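Local structure of protease LasA (Pseudomonas aeruginosa, 3IT5) at residues 6-11 against 175-180; 46-51 against 99-104; 56-61 against 90-95; 141-146 against 161-166. The protein is a secreted zinc metallopeptidase of the M23A family that degrades elastin and cuts the pentaglycine cross-links of staphylococcal peptidoglycan. All coordinates share one frame; numbering follows the deposited sequence.

Interaction 1 (6-11 against 175-180)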
loop_
_atom_site.group_PDB
_atom_site.type_symbol
_atom_site.label_atom_id
_atom_site.label_comp_id
_atom_site.label_asym_id
_atom_site.label_seq_id
_atom_site.Cartn_x
_atom_site.Cartn_y
_atom_site.Cartn_z
ATOM N N LEU A 6 9.517 -6.647 8.851
ATOM C CA LEU A 6 8.130 -7.113 8.946
ATOM C C LEU A 6 7.366 -7.002 7.632
ATOM O O LEU A 6 6.517 -7.848 7.330
ATOM C CB LEU A 6 7.378 -6.361 10.054
ATOM C CG LEU A 6 5.916 -6.740 10.342
ATOM C CD1 LEU A 6 5.753 -8.228 10.679
ATOM C CD2 LEU A 6 5.352 -5.880 11.452
ATOM N N MET A 7 7.676 -5.969 6.853
ATOM C CA MET A 7 6.873 -5.627 5.683
ATOM C C MET A 7 7.642 -5.482 4.376
ATOM O O MET A 7 8.772 -4.989 4.350
ATOM C CB MET A 7 6.069 -4.354 5.952
ATOM C CG MET A 7 4.824 -4.600 6.769
ATOM S SD MET A 7 3.969 -3.083 7.181
ATOM C CE MET A 7 4.724 -2.718 8.756
ATOM N N GLN A 8 7.001 -5.934 3.301
ATOM C CA GLN A 8 7.413 -5.659 1.931
ATOM C C GLN A 8 6.359 -4.742 1.300
ATOM O O GLN A 8 5.332 -4.455 1.921
ATOM C CB GLN A 8 7.525 -6.966 1.128
ATOM C CG GLN A 8 6.208 -7.746 1.011
ATOM C CD GLN A 8 6.117 -8.606 -0.235
ATOM O OE1 GLN A 8 5.303 -8.339 -1.121
ATOM N NE2 GLN A 8 6.940 -9.637 -0.313
ATOM N N LEU A 9 6.605 -4.295 0.070
ATOM C CA LEU A 9 5.629 -3.500 -0.682
ATOM C C LEU A 9 4.432 -4.365 -1.112
ATOM O O LEU A 9 4.604 -5.557 -1.393
ATOM C CB LEU A 9 6.299 -2.852 -1.902
ATOM C CG LEU A 9 7.452 -1.884 -1.612
ATOM C CD1 LEU A 9 8.373 -1.736 -2.833
ATOM C CD2 LEU A 9 6.936 -0.518 -1.136
ATOM N N PRO A 10 3.218 -3.769 -1.166
ATOM C CA PRO A 10 1.982 -4.530 -1.416
ATOM C C PRO A 10 1.720 -4.918 -2.881
ATOM O O PRO A 10 0.580 -4.828 -3.357
ATOM C CB PRO A 10 0.889 -3.591 -0.886
ATOM C CG PRO A 10 1.441 -2.231 -1.106
ATOM C CD PRO A 10 2.934 -2.344 -0.899
ATOM N N TRP A 11 2.772 -5.329 -3.588
ATOM C CA TRP A 11 2.626 -6.000 -4.879
ATOM C C TRP A 11 3.614 -7.156 -4.991
ATOM O O TRP A 11 4.509 -7.290 -4.156
ATOM C CB TRP A 11 2.761 -5.031 -6.057
ATOM C CG TRP A 11 4.005 -4.187 -6.080
ATOM C CD1 TRP A 11 5.216 -4.516 -6.624
ATOM C CD2 TRP A 11 4.143 -2.852 -5.573
ATOM N NE1 TRP A 11 6.103 -3.472 -6.476
ATOM C CE2 TRP A 11 5.469 -2.439 -5.833
ATOM C CE3 TRP A 11 3.274 -1.965 -4.919
ATOM C CZ2 TRP A 11 5.948 -1.178 -5.468
ATOM C CZ3 TRP A 11 3.755 -0.711 -4.547
ATOM C CH2 TRP A 11 5.079 -0.331 -4.825
ATOM N N LEU A 175 9.056 1.259 -8.716
ATOM C CA LEU A 175 9.677 0.888 -7.448
ATOM C C LEU A 175 9.764 -0.632 -7.336
ATOM O O LEU A 175 8.761 -1.299 -7.068
ATOM C CB LEU A 175 8.883 1.476 -6.271
ATOM C CG LEU A 175 9.489 1.434 -4.864
ATOM C CD1 LEU A 175 10.796 2.219 -4.821
ATOM C CD2 LEU A 175 8.497 1.985 -3.842
ATOM N N TYR A 176 10.964 -1.170 -7.550
ATOM C CA TYR A 176 11.189 -2.620 -7.489
ATOM C C TYR A 176 10.957 -3.176 -6.090
ATOM O O TYR A 176 11.427 -2.610 -5.106
ATOM C CB TYR A 176 12.598 -2.996 -7.978
ATOM C CG TYR A 176 12.830 -4.496 -8.027
ATOM C CD1 TYR A 176 13.501 -5.154 -6.991
ATOM C CD2 TYR A 176 12.355 -5.259 -9.092
ATOM C CE1 TYR A 176 13.708 -6.533 -7.021
ATOM C CE2 TYR A 176 12.558 -6.638 -9.136
ATOM C CZ TYR A 176 13.234 -7.267 -8.095
ATOM O OH TYR A 176 13.438 -8.629 -8.129
ATOM N N ASN A 177 10.229 -4.289 -6.022
ATOM C CA ASN A 177 9.948 -4.975 -4.765
ATOM C C ASN A 177 10.796 -6.240 -4.623
ATOM O O ASN A 177 10.494 -7.260 -5.244
ATOM C CB ASN A 177 8.454 -5.316 -4.665
ATOM C CG ASN A 177 8.089 -5.998 -3.351
ATOM O OD1 ASN A 177 8.856 -5.977 -2.386
ATOM N ND2 ASN A 177 6.908 -6.599 -3.308
ATOM N N PRO A 178 11.865 -6.179 -3.804
ATOM C CA PRO A 178 12.728 -7.350 -3.632
ATOM C C PRO A 178 12.189 -8.365 -2.615
ATOM O O PRO A 178 12.639 -9.513 -2.595
ATOM C CB PRO A 178 14.053 -6.741 -3.165
ATOM C CG PRO A 178 13.680 -5.469 -2.496
ATOM C CD PRO A 178 12.355 -5.009 -3.047
ATOM N N GLY A 179 11.221 -7.946 -1.802
ATOM C CA GLY A 179 10.628 -8.801 -0.774
ATOM C C GLY A 179 10.845 -8.242 0.617
ATOM O O GLY A 179 11.076 -7.039 0.780
ATOM N N LEU A 180 10.769 -9.111 1.621
ATOM C CA LEU A 180 11.053 -8.717 2.998
ATOM C C LEU A 180 12.541 -8.490 3.188
ATOM O O LEU A 180 13.359 -9.241 2.660
ATOM C CB LEU A 180 10.574 -9.781 3.992
ATOM C CG LEU A 180 9.078 -10.062 4.131
ATOM C CD1 LEU A 180 8.863 -11.317 4.966
ATOM C CD2 LEU A 180 8.348 -8.876 4.743
HETATM O O HOH W 1 9.451 -4.451 -0.518
#

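Interaction 2 (46-51 against 99-104)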
loop_
_atom_site.group_PDB
_atom_site.type_symbol
_atom_site.label_atom_id
_atom_site.label_comp_id
_atom_site.label_asym_id
_atom_site.label_seq_id
_atom_site.Cartn_x
_atom_site.Cartn_y
_atom_site.Cartn_z
ATOM N N SER A 46 -8.951 -0.145 -17.991
ATOM C CA SER A 46 -7.620 -0.679 -18.299
ATOM C C SER A 46 -7.309 -1.960 -17.522
ATOM O O SER A 46 -8.016 -2.320 -16.571
ATOM C CB SER A 46 -6.536 0.362 -18.001
ATOM O OG SER A 46 -6.706 1.546 -18.765
ATOM N N ALA A 47 -6.238 -2.636 -17.938
ATOM C CA ALA A 47 -5.748 -3.828 -17.253
ATOM C C ALA A 47 -5.240 -3.469 -15.863
ATOM O O ALA A 47 -4.610 -2.428 -15.677
ATOM C CB ALA A 47 -4.641 -4.493 -18.077
ATOM N N THR A 48 -5.537 -4.319 -14.884
ATOM C CA THR A 48 -5.088 -4.099 -13.509
ATOM C C THR A 48 -4.276 -5.281 -12.989
ATOM O O THR A 48 -4.316 -6.378 -13.559
ATOM C CB THR A 48 -6.256 -3.815 -12.540
ATOM O OG1 THR A 48 -7.027 -5.006 -12.344
ATOM C CG2 THR A 48 -7.152 -2.684 -13.064
ATOM N N TYR A 49 -3.560 -5.055 -11.893
ATOM C CA TYR A 49 -2.541 -5.998 -11.448
ATOM C C TYR A 49 -2.696 -6.447 -9.996
ATOM O O TYR A 49 -3.557 -5.947 -9.269
ATOM C CB TYR A 49 -1.144 -5.432 -11.764
ATOM C CG TYR A 49 -0.927 -5.299 -13.259
ATOM C CD1 TYR A 49 -0.422 -6.364 -14.004
ATOM C CD2 TYR A 49 -1.266 -4.120 -13.939
ATOM C CE1 TYR A 49 -0.238 -6.262 -15.380
ATOM C CE2 TYR A 49 -1.091 -4.007 -15.320
ATOM C CZ TYR A 49 -0.572 -5.081 -16.029
ATOM O OH TYR A 49 -0.388 -4.984 -17.387
ATOM N N SER A 50 -1.866 -7.405 -9.591
ATOM C CA SER A 50 -2.056 -8.117 -8.325
ATOM C C SER A 50 -1.582 -7.336 -7.103
ATOM O O SER A 50 -0.431 -6.881 -7.051
ATOM C CB SER A 50 -1.366 -9.486 -8.382
ATOM O OG SER A 50 -1.850 -10.239 -9.485
ATOM N N VAL A 51 -2.484 -7.183 -6.131
ATOM C CA VAL A 51 -2.142 -6.675 -4.804
ATOM C C VAL A 51 -1.874 -7.861 -3.858
ATOM O O VAL A 51 -2.680 -8.793 -3.768
ATOM C CB VAL A 51 -3.266 -5.780 -4.215
ATOM C CG1 VAL A 51 -2.898 -5.297 -2.808
ATOM C CG2 VAL A 51 -3.562 -4.584 -5.129
ATOM N N LEU A 99 -3.932 -11.033 -2.668
ATOM C CA LEU A 99 -5.225 -10.707 -2.059
ATOM C C LEU A 99 -6.306 -10.490 -3.112
ATOM O O LEU A 99 -7.500 -10.621 -2.825
ATOM C CB LEU A 99 -5.099 -9.451 -1.191
ATOM C CG LEU A 99 -3.998 -9.420 -0.122
ATOM C CD1 LEU A 99 -4.077 -8.127 0.689
ATOM C CD2 LEU A 99 -4.090 -10.633 0.797
ATOM N N GLY A 100 -5.873 -10.138 -4.323
ATOM C CA GLY A 100 -6.773 -9.875 -5.437
ATOM C C GLY A 100 -6.120 -8.974 -6.470
ATOM O O GLY A 100 -4.952 -9.160 -6.835
ATOM N N VAL A 101 -6.882 -7.993 -6.942
ATOM C CA VAL A 101 -6.372 -6.985 -7.869
ATOM C C VAL A 101 -6.873 -5.626 -7.422
ATOM O O VAL A 101 -7.825 -5.550 -6.637
ATOM C CB VAL A 101 -6.832 -7.248 -9.333
ATOM C CG1 VAL A 101 -6.112 -8.460 -9.929
ATOM C CG2 VAL A 101 -8.352 -7.437 -9.408
ATOM N N TYR A 102 -6.238 -4.551 -7.889
ATOM C CA TYR A 102 -6.864 -3.243 -7.744
ATOM C C TYR A 102 -7.915 -3.074 -8.837
ATOM O O TYR A 102 -7.808 -3.675 -9.906
ATOM C CB TYR A 102 -5.855 -2.085 -7.667
ATOM C CG TYR A 102 -4.927 -1.879 -8.848
ATOM C CD1 TYR A 102 -5.342 -1.170 -9.976
ATOM C CD2 TYR A 102 -3.611 -2.339 -8.809
ATOM C CE1 TYR A 102 -4.481 -0.959 -11.052
ATOM C CE2 TYR A 102 -2.740 -2.130 -9.879
ATOM C CZ TYR A 102 -3.181 -1.442 -10.994
ATOM O OH TYR A 102 -2.326 -1.236 -12.050
ATOM N N ALA A 103 -8.945 -2.284 -8.550
ATOM C CA ALA A 103 -10.121 -2.209 -9.421
ATOM C C ALA A 103 -9.872 -1.434 -10.716
ATOM O O ALA A 103 -9.223 -0.384 -10.715
ATOM C CB ALA A 103 -11.313 -1.628 -8.656
ATOM N N GLY A 104 -10.388 -1.976 -11.818
ATOM C CA GLY A 104 -10.318 -1.319 -13.130
ATOM C C GLY A 104 -11.615 -0.633 -13.524
ATOM O O GLY A 104 -11.759 -0.164 -14.658
HETATM O O HOH W 2 -3.490 -0.535 -14.265
#

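Interaction 3 (56-61 against 90-95)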
loop_
_atom_site.group_PDB
_atom_site.type_symbol
_atom_site.label_atom_id
_atom_site.label_comp_id
_atom_site.label_asym_id
_atom_site.label_seq_id
_atom_site.Cartn_x
_atom_site.Cartn_y
_atom_site.Cartn_z
ATOM N N ALA A 56 2.795 -10.919 7.061
ATOM C CA ALA A 56 2.072 -12.013 7.696
ATOM C C ALA A 56 0.987 -11.485 8.628
ATOM O O ALA A 56 1.164 -10.452 9.276
ATOM C CB ALA A 56 3.040 -12.902 8.479
ATOM N N GLY A 57 -0.131 -12.203 8.688
ATOM C CA GLY A 57 -1.224 -11.854 9.587
ATOM C C GLY A 57 -2.566 -12.409 9.159
ATOM O O GLY A 57 -2.642 -13.324 8.324
ATOM N N THR A 58 -3.627 -11.844 9.732
ATOM C CA THR A 58 -4.988 -12.336 9.514
ATOM C C THR A 58 -5.780 -11.410 8.596
ATOM O O THR A 58 -5.767 -10.188 8.771
ATOM C CB THR A 58 -5.752 -12.488 10.841
ATOM O OG1 THR A 58 -4.951 -13.207 11.783
ATOM C CG2 THR A 58 -7.082 -13.225 10.640
ATOM N N VAL A 59 -6.484 -12.016 7.642
ATOM C CA VAL A 59 -7.323 -11.288 6.688
ATOM C C VAL A 59 -8.713 -10.990 7.255
ATOM O O VAL A 59 -9.334 -11.835 7.907
ATOM C CB VAL A 59 -7.468 -12.067 5.348
ATOM C CG1 VAL A 59 -8.479 -11.383 4.409
ATOM C CG2 VAL A 59 -6.118 -12.205 4.660
ATOM N N ARG A 60 -9.171 -9.765 7.018
ATOM C CA ARG A 60 -10.578 -9.420 7.134
ATOM C C ARG A 60 -11.034 -8.891 5.782
ATOM O O ARG A 60 -10.494 -7.899 5.290
ATOM C CB ARG A 60 -10.805 -8.364 8.223
ATOM C CG ARG A 60 -12.244 -7.799 8.290
ATOM C CD ARG A 60 -13.224 -8.803 8.909
ATOM N NE ARG A 60 -14.510 -8.238 9.350
ATOM C CZ ARG A 60 -14.710 -6.993 9.791
ATOM N NH1 ARG A 60 -13.710 -6.124 9.887
ATOM N NH2 ARG A 60 -15.926 -6.615 10.167
ATOM N N VAL A 61 -12.008 -9.561 5.171
ATOM C CA VAL A 61 -12.648 -9.022 3.973
ATOM C C VAL A 61 -13.833 -8.157 4.412
ATOM O O VAL A 61 -14.920 -8.664 4.725
ATOM C CB VAL A 61 -13.069 -10.123 2.961
ATOM C CG1 VAL A 61 -13.697 -9.503 1.708
ATOM C CG2 VAL A 61 -11.865 -10.974 2.565
ATOM N N GLY A 90 -10.621 -14.556 8.374
ATOM C CA GLY A 90 -9.908 -15.480 9.250
ATOM C C GLY A 90 -8.730 -16.178 8.591
ATOM O O GLY A 90 -7.998 -16.919 9.250
ATOM N N GLN A 91 -8.543 -15.945 7.294
ATOM C CA GLN A 91 -7.442 -16.561 6.558
ATOM C C GLN A 91 -6.101 -15.970 6.959
ATOM O O GLN A 91 -5.856 -14.772 6.796
ATOM C CB GLN A 91 -7.637 -16.441 5.040
ATOM C CG GLN A 91 -6.466 -17.003 4.219
ATOM C CD GLN A 91 -6.784 -17.152 2.742
ATOM O OE1 GLN A 91 -7.918 -16.926 2.311
ATOM N NE2 GLN A 91 -5.779 -17.530 1.954
ATOM N N GLN A 92 -5.226 -16.824 7.475
ATOM C CA GLN A 92 -3.872 -16.408 7.772
ATOM C C GLN A 92 -3.064 -16.413 6.475
ATOM O O GLN A 92 -3.205 -17.320 5.650
ATOM C CB GLN A 92 -3.240 -17.294 8.853
ATOM C CG GLN A 92 -4.149 -17.597 10.072
ATOM C CD GLN A 92 -4.605 -16.362 10.869
ATOM O OE1 GLN A 92 -3.969 -15.308 10.842
ATOM N NE2 GLN A 92 -5.708 -16.509 11.598
ATOM N N VAL A 93 -2.234 -15.381 6.306
ATOM C CA VAL A 93 -1.466 -15.150 5.082
ATOM C C VAL A 93 -0.043 -14.687 5.412
ATOM O O VAL A 93 0.233 -14.250 6.530
ATOM C CB VAL A 93 -2.130 -14.067 4.168
ATOM C CG1 VAL A 93 -3.471 -14.552 3.610
ATOM C CG2 VAL A 93 -2.285 -12.739 4.913
ATOM N N SER A 94 0.841 -14.767 4.421
ATOM C CA SER A 94 2.216 -14.290 4.543
ATOM C C SER A 94 2.411 -13.093 3.613
ATOM O O SER A 94 1.587 -12.849 2.725
ATOM C CB SER A 94 3.186 -15.403 4.141
ATOM O OG SER A 94 2.870 -16.618 4.797
ATOM N N ALA A 95 3.500 -12.354 3.801
ATOM C CA ALA A 95 3.904 -11.370 2.813
ATOM C C ALA A 95 3.911 -12.063 1.456
ATOM O O ALA A 95 4.358 -13.206 1.343
ATOM C CB ALA A 95 5.278 -10.800 3.138
#

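Interaction 4 (141-146 against 161-166)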
loop_
_atom_site.group_PDB
_atom_site.type_symbol
_atom_site.label_atom_id
_atom_site.label_comp_id
_atom_site.label_asym_id
_atom_site.label_seq_id
_atom_site.Cartn_x
_atom_site.Cartn_y
_atom_site.Cartn_z
ATOM N N PRO A 141 13.796 -2.970 1.755
ATOM C CA PRO A 141 14.936 -2.130 2.125
ATOM C C PRO A 141 14.573 -0.646 2.267
ATOM O O PRO A 141 15.338 0.114 2.868
ATOM C CB PRO A 141 15.907 -2.330 0.954
ATOM C CG PRO A 141 15.017 -2.621 -0.216
ATOM C CD PRO A 141 13.875 -3.425 0.353
ATOM N N TYR A 142 13.421 -0.249 1.721
ATOM C CA TYR A 142 13.015 1.162 1.670
ATOM C C TYR A 142 12.491 1.698 2.999
ATOM O O TYR A 142 11.600 1.099 3.616
ATOM C CB TYR A 142 11.944 1.396 0.597
ATOM C CG TYR A 142 12.292 0.885 -0.782
ATOM C CD1 TYR A 142 13.297 1.486 -1.540
ATOM C CD2 TYR A 142 11.601 -0.189 -1.335
ATOM C CE1 TYR A 142 13.617 1.012 -2.812
ATOM C CE2 TYR A 142 11.913 -0.669 -2.602
ATOM C CZ TYR A 142 12.921 -0.063 -3.333
ATOM O OH TYR A 142 13.226 -0.527 -4.589
ATOM N N ARG A 143 13.053 2.827 3.423
ATOM C CA ARG A 143 12.502 3.619 4.513
ATOM C C ARG A 143 11.799 4.821 3.898
ATOM O O ARG A 143 12.383 5.548 3.092
ATOM C CB ARG A 143 13.603 4.087 5.470
ATOM C CG ARG A 143 13.106 4.991 6.598
ATOM C CD ARG A 143 14.257 5.597 7.389
ATOM N NE ARG A 143 14.882 4.619 8.278
ATOM C CZ ARG A 143 15.781 4.910 9.216
ATOM N NH1 ARG A 143 16.179 6.164 9.410
ATOM N NH2 ARG A 143 16.282 3.940 9.971
ATOM N N ILE A 144 10.543 5.022 4.275
ATOM C CA ILE A 144 9.745 6.110 3.714
ATOM C C ILE A 144 9.855 7.393 4.547
ATOM O O ILE A 144 9.816 7.361 5.783
ATOM C CB ILE A 144 8.266 5.670 3.478
ATOM C CG1 ILE A 144 7.422 6.806 2.885
ATOM C CG2 ILE A 144 7.638 5.128 4.753
ATOM C CD1 ILE A 144 6.117 6.330 2.247
ATOM N N ASN A 145 10.047 8.509 3.853
ATOM C CA ASN A 145 9.930 9.821 4.462
ATOM C C ASN A 145 8.664 10.484 3.940
ATOM O O ASN A 145 8.423 10.533 2.728
ATOM C CB ASN A 145 11.153 10.686 4.160
ATOM C CG ASN A 145 11.267 11.889 5.085
ATOM O OD1 ASN A 145 11.609 11.754 6.263
ATOM N ND2 ASN A 145 11.009 13.078 4.546
ATOM N N VAL A 146 7.865 10.976 4.878
ATOM C CA VAL A 146 6.573 11.589 4.612
ATOM C C VAL A 146 6.719 13.077 4.242
ATOM O O VAL A 146 7.442 13.825 4.908
ATOM C CB VAL A 146 5.649 11.362 5.851
ATOM C CG1 VAL A 146 4.846 12.587 6.225
ATOM C CG2 VAL A 146 4.776 10.117 5.656
ATOM N N TYR A 161 13.755 5.651 0.644
ATOM C CA TYR A 161 15.211 5.515 0.710
ATOM C C TYR A 161 15.633 4.065 0.905
ATOM O O TYR A 161 15.352 3.459 1.948
ATOM C CB TYR A 161 15.824 6.418 1.793
ATOM C CG TYR A 161 17.329 6.265 1.931
ATOM C CD1 TYR A 161 18.196 6.820 0.987
ATOM C CD2 TYR A 161 17.885 5.554 2.998
ATOM C CE1 TYR A 161 19.576 6.678 1.103
ATOM C CE2 TYR A 161 19.267 5.405 3.122
ATOM C CZ TYR A 161 20.104 5.973 2.171
ATOM O OH TYR A 161 21.469 5.837 2.280
ATOM N N ASN A 162 16.305 3.520 -0.110
ATOM C CA ASN A 162 16.846 2.167 -0.050
ATOM C C ASN A 162 18.062 2.115 0.878
ATOM O O ASN A 162 19.123 2.665 0.566
ATOM C CB ASN A 162 17.206 1.664 -1.457
ATOM C CG ASN A 162 17.597 0.189 -1.478
ATOM O OD1 ASN A 162 18.240 -0.318 -0.559
ATOM N ND2 ASN A 162 17.214 -0.500 -2.542
ATOM N N GLN A 163 17.897 1.433 2.009
ATOM C CA GLN A 163 18.915 1.381 3.063
ATOM C C GLN A 163 20.032 0.370 2.779
ATOM O O GLN A 163 20.996 0.268 3.543
ATOM C CB GLN A 163 18.252 1.082 4.416
ATOM C CG GLN A 163 17.201 2.117 4.826
ATOM C CD GLN A 163 16.267 1.619 5.906
ATOM O OE1 GLN A 163 16.261 2.143 7.014
ATOM N NE2 GLN A 163 15.466 0.601 5.587
ATOM N N SER A 164 19.898 -0.362 1.679
ATOM C CA SER A 164 20.868 -1.382 1.291
ATOM C C SER A 164 21.735 -0.944 0.112
ATOM O O SER A 164 22.790 -1.530 -0.132
ATOM C CB SER A 164 20.152 -2.699 0.969
ATOM O OG SER A 164 21.031 -3.621 0.342
ATOM N N ALA A 165 21.280 0.084 -0.608
ATOM C CA ALA A 165 21.938 0.565 -1.825
ATOM C C ALA A 165 22.288 2.053 -1.759
ATOM O O ALA A 165 23.071 2.555 -2.571
ATOM C CB ALA A 165 21.056 0.288 -3.039
ATOM N N GLY A 166 21.692 2.754 -0.799
ATOM C CA GLY A 166 21.919 4.189 -0.637
ATOM C C GLY A 166 21.150 5.041 -1.631
ATOM O O GLY A 166 21.359 6.253 -1.696
HETATM O O HOH W 3 15.951 -0.522 -4.844
#

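Interaction 1 (6-11 against 175-180)
Asn-177 meets Leu-9 and Trp-11 with its amide end, while its CB lies 3.5 Å from Trp-11 NE1. With CG anti to the backbone N (chi1 -178°), the amide reaches across, and ND2 makes a weak, bent hydrogen bond to Trp-11 O (2.6 Å, N-H...O 124°). The Trp-11 indole stands almost upright to that amide. The ring carries Leu-9 CB over one face, toward its rim, and at its edge, in plane, CZ2 comes within 3.2 Å of Leu-175 O. Leu-9 and Leu-175 cross at about a right angle, Leu-9 CD1 3.9 Å from Leu-175 CD2. Here the loop leading toward strand 16-19 runs beside the C-terminal tail that carries strand 175-176. Asparagine suits the bend because Asn-177 OD1 accepts from Gly-179 N (3.1 Å), an Asx turn; Gly-179, lacking CB, takes up the positive phi that follows. A water bridges the segments, accepting from Leu-9 N (2.9 Å) and donating to Asn-177 OD1, with a weak third bond to Gly-179 O. Farther along, Leu-180 bends CD2 onto the backbone, 3.3 Å from Leu-6 O. Behind this shell, Trp-17 stacks on the Trp-11 ring, whose NE1 bonds weakly to Tyr-15 O.

Interaction 2 (46-51 against 99-104)
Val-51 bonds through its backbone to two successive residues: Leu-99 N donates to Val-51 O (2.8 Å), and Val-51 N to Gly-100 O (3.2 Å). A third backbone bond, from Tyr-102 N to Tyr-49 O, is weak. Beyond the regular strand a side chain takes over: Thr-48 OG1, held between its backbone N and carbonyl carbon (chi1 70°), donates to Tyr-102 O (2.9 Å) nearly along the C=O axis. A bridging water donates to Ala-47 O (2.6 Å) and accepts from Tyr-102 OH (2.6 Å). With Leu-99 and Gly-100 both facing Val-51, this is a classic beta bulge in the large antiparallel sheet of the M23 peptidase fold; Gly-100 sits there at positive phi, where the absence of a CB spares it a clash with the carbonyl before it. The Tyr-102 side chain comes within about 5 Å of that of His-120, the likely proton donor or acceptor of catalysis. Thr-48 CB makes a CH-pi contact over the Tyr-102 ring, 4.0 Å from its centroid; Tyr-49 N, a polar atom, also lies over a face. Tyr-102 OH sits in plane at the edge of the Tyr-49 ring, and Trp-17 meets the Tyr-102 ring edge-to-face. Of the apolar contacts, Val-51 CG2 packs on Tyr-102 CB, while Gly-104, bare of side chain, lets Thr-48 CG2 approach its CA to 3.4 Å.

Interaction 3 (56-61 against 90-95)
A short antiparallel ladder joins strand 57-63 to strand 92-93 in the large sheet of the M23 domain, away from the zinc site. Gly-57 and Val-93 form its hydrogen-bonded pair, each N donating to the other's O (3.0 Å from Gly-57 N to Val-93 O). The ladder runs on past the second strand: Val-59 N donates to Gln-91 O, and Gly-90 N returns a bond to Val-59 O (3.0 Å). Gly-57 and Gly-90 both hold positive phi angles that a residue without CB takes without strain. On one face Thr-58 and Gln-92 lie side by side, pointing the same way. Gln-92 is bent at chi2 (-61°), which brings its amide alongside Thr-58, where Thr-58 OG1 donates to Gln-92 OE1 across an unusually short 2.5 Å, in the carbonyl plane and on a lone pair. On the other face Val-59 and Val-93 cross at about a right angle, Val-59 CG2 3.7 Å from Val-93 CG1, and pack on Val-67 and Val-69 of the next strand. The two faces thus differ in chemistry: branched valines fill the buried side, whereas on the more exposed side the hydroxyl is likely to restrain an otherwise flexible glutamine.

Interaction 4 (141-146 against 161-166)
Pro-141 O is gripped twice by Gln-163, whose backbone N (3.0 Å, N-H...O 166°) and side-chain NE2 (2.8 Å) reach it from opposite faces of its carbonyl plane. This carbonyl closes one end of the antiparallel pairing between strands 142-145 and 159-162, the two central strands of a small four-stranded sheet. Next along, Arg-143 and Tyr-161 form a hydrogen-bonded pair, with Arg-143 N to Tyr-161 O and Tyr-161 N to Arg-143 O both 2.8 Å and nearly straight. The length of a glutamine makes the double grip possible: CG lies beside the backbone N (chi1 -59°), and the extended remainder carries NE2 to the carbonyl that the backbone N already holds. NE2 also bonds Ser-138 OG on the neighbouring strand. The amide and the Arg-143 guanidinium are turned 67° apart, with Gln-163 OE1 3.1 Å from Arg-143 NE. Asn-162 starts the turn that follows its strand: Asn-162 OD1 accepts from Ser-164 N (2.8 Å) in the carbonyl plane, an Asx turn, and Gly-166 at positive phi donates to Asn-162 O. The same amide rests against Pro-141, whose CB lies 3.4 Å from Asn-162 OD1, and CB of Asn-162 packs on CE1 of the Tyr-142 ring. Tyr-142 OH bonds Tyr-176 O and also accepts from a water, which in turn takes a hydrogen bond from Asn-162 ND2.

In the fold
Interactions 1, 2 and 3 all reach the large antiparallel sheet, whereas interaction 4 lies in the separate four-stranded sheet. Interaction 1 is the hub. Its centre is about 12 Å from that of interaction 4, where Pro-178 CG lies 3.5 Å from Pro-141 CD. It also meets interaction 2, with Pro-10 O 3.6 Å from Val-51 CG1, and interaction 3, with Gln-8 CG 3.8 Å from Ala-95 CB. Interactions 2 and 4 lie on opposite sides of the molecule, centres about 26 Å apart. Interaction 2 comes closest to the probable catalytic histidines, its Ala-103 side chain about 5 Å from that of His-81; interaction 1 lies farther back, the Trp-11 side chain about 10 Å from that of His-120.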